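Local coordinates for protein 2-(3-amino-3-carboxypropyl)histidine synthase (Pyrococcus horikoshii, PDB 3LZD) that catalyses the first step of diphthamide biosynthesis, transferring the 3-amino-3-carboxypropyl group of S-adenosyl-L-methionine to a histidine of elongation factor 2, at residues Glu64-Arg67 and Arg68-Glu71; Val157-Thr160 and Ala161-His165; Lys171-Leu174 and Glu175-Phe179. All blocks are in the same frame, centred on the assembly; numbering follows the deposited sequence.

Interaction 1. Residues Glu64-Arg67 and Arg68-Glu71; sequences EGLR and REAE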
loop_
_atom_site.group_PDB
_atom_site.type_symbol
_atom_site.label_atom_id
_atom_site.label_comp_id
_atom_site.label_asym_id
_atom_site.label_seq_id
_atom_site.Cartn_x
_atom_site.Cartn_y
_atom_site.Cartn_z
ATOM N N GLU A 64 -8.971 0.867 -12.401
ATOM C CA GLU A 64 -8.304 1.718 -13.382
ATOM C C GLU A 64 -9.198 2.278 -14.477
ATOM O O GLU A 64 -9.099 3.457 -14.815
ATOM C CB GLU A 64 -7.136 0.961 -14.030
ATOM N N GLY A 65 -10.069 1.445 -15.034
ATOM C CA GLY A 65 -10.930 1.921 -16.106
ATOM C C GLY A 65 -12.104 2.829 -15.762
ATOM O O GLY A 65 -12.798 3.300 -16.667
ATOM N N LEU A 66 -12.334 3.097 -14.481
ATOM C CA LEU A 66 -13.459 3.948 -14.109
ATOM C C LEU A 66 -13.052 5.121 -13.210
ATOM O O LEU A 66 -13.850 5.606 -12.411
ATOM C CB LEU A 66 -14.536 3.094 -13.418
ATOM C CG LEU A 66 -15.189 1.951 -14.224
ATOM C CD1 LEU A 66 -15.952 1.056 -13.272
ATOM C CD2 LEU A 66 -16.145 2.501 -15.306
ATOM N N ARG A 67 -11.821 5.596 -13.354
ATOM C CA ARG A 67 -11.340 6.704 -12.519
ATOM C C ARG A 67 -12.096 8.008 -12.762
ATOM O O ARG A 67 -12.416 8.735 -11.819
ATOM C CB ARG A 67 -9.834 6.916 -12.739
ATOM C CG ARG A 67 -8.989 5.665 -12.467
ATOM C CD ARG A 67 -9.059 5.250 -10.990
ATOM N NE ARG A 67 -7.876 5.660 -10.231
ATOM C CZ ARG A 67 -7.709 5.449 -8.925
ATOM N NH1 ARG A 67 -8.648 4.842 -8.212
ATOM N NH2 ARG A 67 -6.583 5.817 -8.335
ATOM N N ARG A 68 -12.397 8.297 -14.025
ATOM C CA ARG A 68 -13.122 9.510 -14.375
ATOM C C ARG A 68 -14.597 9.378 -13.956
ATOM O O ARG A 68 -15.232 10.366 -13.565
ATOM C CB ARG A 68 -12.982 9.772 -15.883
ATOM C CG ARG A 68 -13.837 10.898 -16.439
ATOM C CD ARG A 68 -13.085 12.230 -16.498
ATOM N NE ARG A 68 -13.994 13.364 -16.671
ATOM C CZ ARG A 68 -13.675 14.491 -17.305
ATOM N NH1 ARG A 68 -14.564 15.473 -17.411
ATOM N NH2 ARG A 68 -12.471 14.631 -17.854
ATOM N N GLU A 69 -15.141 8.164 -14.021
ATOM C CA GLU A 69 -16.531 7.938 -13.633
ATOM C C GLU A 69 -16.682 8.154 -12.123
ATOM O O GLU A 69 -17.718 8.617 -11.653
ATOM C CB GLU A 69 -16.980 6.504 -13.972
ATOM C CG GLU A 69 -17.297 6.241 -15.444
ATOM C CD GLU A 69 -16.045 6.140 -16.322
ATOM O OE1 GLU A 69 -14.905 6.232 -15.792
ATOM O OE2 GLU A 69 -16.208 5.956 -17.551
ATOM N N ALA A 70 -15.650 7.787 -11.372
ATOM C CA ALA A 70 -15.664 7.959 -9.928
ATOM C C ALA A 70 -15.818 9.444 -9.581
ATOM O O ALA A 70 -16.646 9.797 -8.740
ATOM C CB ALA A 70 -14.377 7.402 -9.310
ATOM N N GLU A 71 -15.036 10.306 -10.227
ATOM C CA GLU A 71 -15.106 11.749 -9.957
ATOM C C GLU A 71 -16.422 12.411 -10.401
ATOM O O GLU A 71 -16.880 13.364 -9.762
ATOM C CB GLU A 71 -13.904 12.478 -10.587
ATOM C CG GLU A 71 -13.860 14.014 -10.358
ATOM C CD GLU A 71 -14.216 14.438 -8.921
ATOM O OE1 GLU A 71 -13.809 13.746 -7.964
ATOM O OE2 GLU A 71 -14.893 15.475 -8.744
#
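Arg-68 follows directly on Arg-67 in the first turn of helix 67-78, and its side chain soon leaves the preceding residues, keeping only CB close to the carbonyl carbon of Arg-67; farther out it packs on Lys-266 of the second subunit. Glu-69 does the opposite and folds back over Leu-66, the N-cap residue. With CG beside its own backbone N (chi1 -77°) and a bend at chi2 of 75°, the carboxylate swings toward the start of the helix, and the two side chains cross at about a right angle. Leu-66 CD2 lies 3.8 Å from Glu-69 CD, while Glu-69 OE1 comes within 3.2 Å of Leu-66 CA, so that the acidic chain packs with its carbon stem on the leucine branch and its oxygen against the backbone. Ala-70 N donates to Leu-66 O over 3.0 Å, opening the helical i to i+4 pattern, and Ala-70 CB rests 3.5 Å from Arg-67 O. The next bond, from Glu-71 N to Arg-67 O, is weak at 3.4 Å. The Glu-71 carboxylate turns away, OE1 forming a salt bridge with Arg-298 of the second subunit. The buried Arg-67 likewise points elsewhere: NH1 binds Ser-62 OG and Glu-89 O, and NH2 binds Gly-88 O and Lys-309 O of the second subunit. This helix start thus sits between parallel strands 57-61 and 83-87 in chain order, in a beta-alpha-beta unit, with Arg-67 tied to the chain just beyond strand 83-87 and the second subunit close alongside.

Interaction 2. Residues Val157-Thr160 and Ala161-His165; sequences VTTT and AQHIH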
loop_
_atom_site.group_PDB
_atom_site.type_symbol
_atom_site.label_atom_id
_atom_site.label_comp_id
_atom_site.label_asym_id
_atom_site.label_seq_id
_atom_site.Cartn_x
_atom_site.Cartn_y
_atom_site.Cartn_z
ATOM N N VAL A 157 -20.915 -23.806 -19.263
ATOM C CA VAL A 157 -20.706 -22.460 -19.782
ATOM C C VAL A 157 -20.299 -21.495 -18.677
ATOM O O VAL A 157 -20.941 -21.427 -17.623
ATOM C CB VAL A 157 -21.974 -21.967 -20.516
ATOM C CG1 VAL A 157 -21.780 -20.552 -21.040
ATOM C CG2 VAL A 157 -22.270 -22.912 -21.684
ATOM N N THR A 158 -19.230 -20.749 -18.942
ATOM C CA THR A 158 -18.652 -19.806 -17.991
ATOM C C THR A 158 -18.282 -18.495 -18.659
ATOM O O THR A 158 -18.081 -18.437 -19.875
ATOM C CB THR A 158 -17.341 -20.361 -17.385
ATOM O OG1 THR A 158 -16.382 -20.571 -18.431
ATOM C CG2 THR A 158 -17.576 -21.686 -16.695
ATOM N N THR A 159 -18.186 -17.442 -17.852
ATOM C CA THR A 159 -17.797 -16.133 -18.344
ATOM C C THR A 159 -17.329 -15.293 -17.157
ATOM O O THR A 159 -17.355 -15.757 -16.017
ATOM C CB THR A 159 -18.968 -15.427 -19.081
ATOM O OG1 THR A 159 -18.468 -14.271 -19.758
ATOM C CG2 THR A 159 -20.059 -14.994 -18.113
ATOM N N THR A 160 -16.869 -14.081 -17.428
ATOM C CA THR A 160 -16.422 -13.178 -16.375
ATOM C C THR A 160 -17.582 -12.219 -16.060
ATOM O O THR A 160 -18.555 -12.128 -16.811
ATOM C CB THR A 160 -15.223 -12.318 -16.830
ATOM O OG1 THR A 160 -15.584 -11.629 -18.032
ATOM C CG2 THR A 160 -13.981 -13.172 -17.074
ATOM N N ALA A 161 -17.436 -11.478 -14.970
ATOM C CA ALA A 161 -18.448 -10.534 -14.494
ATOM C C ALA A 161 -19.042 -9.613 -15.546
ATOM O O ALA A 161 -20.250 -9.442 -15.618
ATOM C CB ALA A 161 -17.850 -9.688 -13.347
ATOM N N GLN A 162 -18.195 -9.029 -16.378
ATOM C CA GLN A 162 -18.657 -8.086 -17.397
ATOM C C GLN A 162 -19.593 -8.629 -18.475
ATOM O O GLN A 162 -20.273 -7.841 -19.152
ATOM C CB GLN A 162 -17.451 -7.416 -18.064
ATOM C CG GLN A 162 -16.630 -8.354 -18.916
ATOM C CD GLN A 162 -15.409 -7.675 -19.497
ATOM O OE1 GLN A 162 -15.511 -6.620 -20.120
ATOM N NE2 GLN A 162 -14.248 -8.280 -19.300
ATOM N N HIS A 163 -19.633 -9.951 -18.651
ATOM C CA HIS A 163 -20.524 -10.543 -19.653
ATOM C C HIS A 163 -21.584 -11.437 -19.016
ATOM O O HIS A 163 -22.328 -12.128 -19.724
ATOM C CB HIS A 163 -19.719 -11.380 -20.659
ATOM C CG HIS A 163 -18.650 -10.607 -21.364
ATOM N ND1 HIS A 163 -18.910 -9.448 -22.061
ATOM C CD2 HIS A 163 -17.316 -10.809 -21.451
ATOM C CE1 HIS A 163 -17.779 -8.967 -22.543
ATOM N NE2 HIS A 163 -16.797 -9.773 -22.186
ATOM N N ILE A 164 -21.660 -11.411 -17.686
ATOM C CA ILE A 164 -22.586 -12.266 -16.940
ATOM C C ILE A 164 -24.062 -12.105 -17.296
ATOM O O ILE A 164 -24.809 -13.080 -17.302
ATOM C CB ILE A 164 -22.373 -12.085 -15.392
ATOM C CG1 ILE A 164 -22.968 -13.273 -14.631
ATOM C CG2 ILE A 164 -22.982 -10.789 -14.919
ATOM C CD1 ILE A 164 -22.186 -14.577 -14.802
ATOM N N HIS A 165 -24.482 -10.885 -17.607
ATOM C CA HIS A 165 -25.868 -10.641 -17.973
ATOM C C HIS A 165 -26.165 -11.306 -19.306
ATOM O O HIS A 165 -27.316 -11.514 -19.641
ATOM C CB HIS A 165 -26.139 -9.139 -18.090
ATOM C CG HIS A 165 -25.216 -8.433 -19.036
ATOM N ND1 HIS A 165 -23.847 -8.435 -18.875
ATOM C CD2 HIS A 165 -25.463 -7.713 -20.157
ATOM C CE1 HIS A 165 -23.289 -7.745 -19.854
ATOM N NE2 HIS A 165 -24.247 -7.296 -20.646
#
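The turn that carries the chain off the end of strand 154-159 packs back on Thr-159 and Thr-160. Thr-160 O accepts a hydrogen bond from His-163 N, 3.0 Å away, with the donor standing 42° out of the carbonyl plane, and Ile-164 N repeats the i to i+3 step with Ala-161 O. The two branches of Thr-159 are shared between neighbours: OG1 lies 3.3 Å from His-163 CB, and CG2 lies 4.0 Å from Ile-164 CD1. A chi1 of -169°, with OG1 anti to the backbone N, sets the hydroxyl beside that CB, where it also hydrogen-bonds to Ile-214 O on the adjoining strand. Replacing Thr-159 by an alanine would probably leave Ile-214 O without this mate and open a gap beside Ile-164. Thr-160 and Gln-162 run side by side, OG1 of the former 3.5 Å from CG of the latter; that same CG sits over the centre of one face of the His-163 ring. The Thr-160 side chain lies about 5 Å from a bound sulfate, and that of Ala-161 about 9 Å from the iron-sulfur cluster. The arrangement is that of a beta-alpha-beta crossover, in which the chain leaves strand 154-159 for helix 167-176 and returns in parallel strand 180-182.

Interaction 3. Residues Lys171-Leu174 and Glu175-Phe179; sequences KEFL and ESEGF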
loop_
_atom_site.group_PDB
_atom_site.type_symbol
_atom_site.label_atom_id
_atom_site.label_comp_id
_atom_site.label_asym_id
_atom_site.label_seq_id
_atom_site.Cartn_x
_atom_site.Cartn_y
_atom_site.Cartn_z
ATOM N N LYS A 171 -27.088 -19.258 -23.108
ATOM C CA LYS A 171 -27.715 -20.527 -22.773
ATOM C C LYS A 171 -28.848 -20.906 -23.736
ATOM O O LYS A 171 -28.865 -22.024 -24.275
ATOM C CB LYS A 171 -28.244 -20.501 -21.341
ATOM C CG LYS A 171 -28.951 -21.787 -20.950
ATOM C CD LYS A 171 -29.189 -21.885 -19.458
ATOM C CE LYS A 171 -30.063 -23.094 -19.141
ATOM N NZ LYS A 171 -30.169 -23.341 -17.681
ATOM N N GLU A 172 -29.784 -19.981 -23.943
ATOM C CA GLU A 172 -30.920 -20.201 -24.835
ATOM C C GLU A 172 -30.445 -20.564 -26.240
ATOM O O GLU A 172 -31.014 -21.434 -26.896
ATOM C CB GLU A 172 -31.809 -18.947 -24.891
ATOM C CG GLU A 172 -32.737 -18.784 -23.691
ATOM C CD GLU A 172 -33.416 -17.413 -23.636
ATOM O OE1 GLU A 172 -33.654 -16.816 -24.708
ATOM O OE2 GLU A 172 -33.728 -16.936 -22.522
ATOM N N PHE A 173 -29.396 -19.895 -26.696
ATOM C CA PHE A 173 -28.864 -20.170 -28.009
ATOM C C PHE A 173 -28.273 -21.577 -28.077
ATOM O O PHE A 173 -28.642 -22.372 -28.937
ATOM C CB PHE A 173 -27.796 -19.152 -28.368
ATOM C CG PHE A 173 -27.089 -19.471 -29.640
ATOM C CD1 PHE A 173 -27.736 -19.328 -30.859
ATOM C CD2 PHE A 173 -25.796 -19.984 -29.616
ATOM C CE1 PHE A 173 -27.104 -19.696 -32.039
ATOM C CE2 PHE A 173 -25.155 -20.356 -30.790
ATOM C CZ PHE A 173 -25.811 -20.211 -32.004
ATOM N N LEU A 174 -27.357 -21.894 -27.167
ATOM C CA LEU A 174 -26.749 -23.218 -27.179
ATOM C C LEU A 174 -27.791 -24.329 -27.019
ATOM O O LEU A 174 -27.652 -25.414 -27.599
ATOM C CB LEU A 174 -25.671 -23.297 -26.108
ATOM C CG LEU A 174 -24.606 -22.238 -26.441
ATOM C CD1 LEU A 174 -23.812 -21.858 -25.200
ATOM C CD2 LEU A 174 -23.696 -22.759 -27.553
ATOM N N GLU A 175 -28.841 -24.064 -26.246
ATOM C CA GLU A 175 -29.887 -25.065 -26.076
ATOM C C GLU A 175 -30.697 -25.173 -27.359
ATOM O O GLU A 175 -31.065 -26.276 -27.773
ATOM C CB GLU A 175 -30.798 -24.715 -24.904
ATOM C CG GLU A 175 -30.209 -25.140 -23.568
ATOM C CD GLU A 175 -31.033 -24.673 -22.386
ATOM O OE1 GLU A 175 -30.862 -25.246 -21.291
ATOM O OE2 GLU A 175 -31.841 -23.728 -22.555
ATOM N N SER A 176 -30.958 -24.032 -27.997
ATOM C CA SER A 176 -31.706 -24.044 -29.240
ATOM C C SER A 176 -30.873 -24.714 -30.342
ATOM O O SER A 176 -31.379 -24.996 -31.426
ATOM C CB SER A 176 -32.073 -22.625 -29.673
ATOM O OG SER A 176 -31.021 -22.044 -30.418
ATOM N N GLU A 177 -29.593 -24.954 -30.079
ATOM C CA GLU A 177 -28.756 -25.606 -31.075
ATOM C C GLU A 177 -28.592 -27.078 -30.722
ATOM O O GLU A 177 -27.867 -27.805 -31.396
ATOM C CB GLU A 177 -27.378 -24.947 -31.157
ATOM C CG GLU A 177 -27.345 -23.563 -31.809
ATOM C CD GLU A 177 -27.642 -23.589 -33.306
ATOM O OE1 GLU A 177 -27.150 -24.506 -34.001
ATOM O OE2 GLU A 177 -28.350 -22.676 -33.790
ATOM N N GLY A 178 -29.249 -27.511 -29.649
ATOM C CA GLY A 178 -29.167 -28.907 -29.261
ATOM C C GLY A 178 -28.248 -29.249 -28.106
ATOM O O GLY A 178 -28.126 -30.420 -27.730
ATOM N N PHE A 179 -27.584 -28.258 -27.527
ATOM C CA PHE A 179 -26.709 -28.569 -26.412
ATOM C C PHE A 179 -27.485 -28.637 -25.108
ATOM O O PHE A 179 -28.573 -28.077 -24.987
ATOM C CB PHE A 179 -25.618 -27.507 -26.230
ATOM C CG PHE A 179 -24.622 -27.444 -27.339
ATOM C CD1 PHE A 179 -24.811 -26.582 -28.414
ATOM C CD2 PHE A 179 -23.470 -28.218 -27.293
ATOM C CE1 PHE A 179 -23.854 -26.486 -29.434
ATOM C CE2 PHE A 179 -22.513 -28.128 -28.305
ATOM C CZ PHE A 179 -22.711 -27.259 -29.377
#
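Backbone hydrogen bonds tie Lys-171-Leu-174 to the residues that finish helix 167-176. Glu-175 N donates to Lys-171 O and Ser-176 N to Glu-172 O, each over 2.8 Å, in the ordinary i to i+4 manner. The pattern then changes: Phe-179 N reaches back five residues to Leu-174 O, also 2.8 Å away, and Gly-178 N bonds to Glu-175 O. Leu-174 O receives a second, weak bond from Glu-177 N, and the edge of the Phe-179 ring lies beside it in plane. One side-chain bond joins the set, Ser-176 OG donating to a lone pair of Phe-173 O in the carbonyl plane; a chi1 of 86° turns the hydroxyl back toward the helix.

Charged chains come close without pairing. The extended Lys-171 chain passes Glu-175 at CE, 3.1 Å from OE1, whereas NZ remains 4.1 Å from that oxygen, beyond salt-bridge range; some electrostatic attraction is still likely.

Apolar and CH-pi contacts fill the rest. Glu-177 CG sits over one face of the Phe-173 ring, 4.0 Å from its centroid and offset toward the rim, with the carboxylate plane turned 34° from the ring. Leu-174 CD2 meets Phe-179 CD1 at 4.1 Å, and both residues also pack on Ile-148 of helix 145-149.

At the backbone angles of Gly-178, with phi positive at 102°, a CB would collide with the preceding carbonyl oxygen, which calls for glycine; with two bonds running back into the last turn, this is a Schellman motif, here ending the helix of a beta-alpha-beta unit just before strand 180-182.

How the interactions relate
Interactions 2 and 3 belong to one beta-alpha-beta unit, the first where strand 154-159 gives way to the crossover and the second where helix 167-176 ends. Their centres are 17 Å apart, and they touch where Val-157 CG2 packs on Leu-174 CD1 at 4.0 Å. Interaction 1 opens the helix after strand 57-61 of a different sheet with the same strand order; its centre is 22 Å from that of interaction 2, with nearest atoms about 10 Å apart, and 37 Å from that of interaction 3. Of the three, interaction 2 approaches the iron-sulfur cluster, whose ligands are Cys-95, Cys-199 and Cys-323, while interaction 1 borders the second subunit.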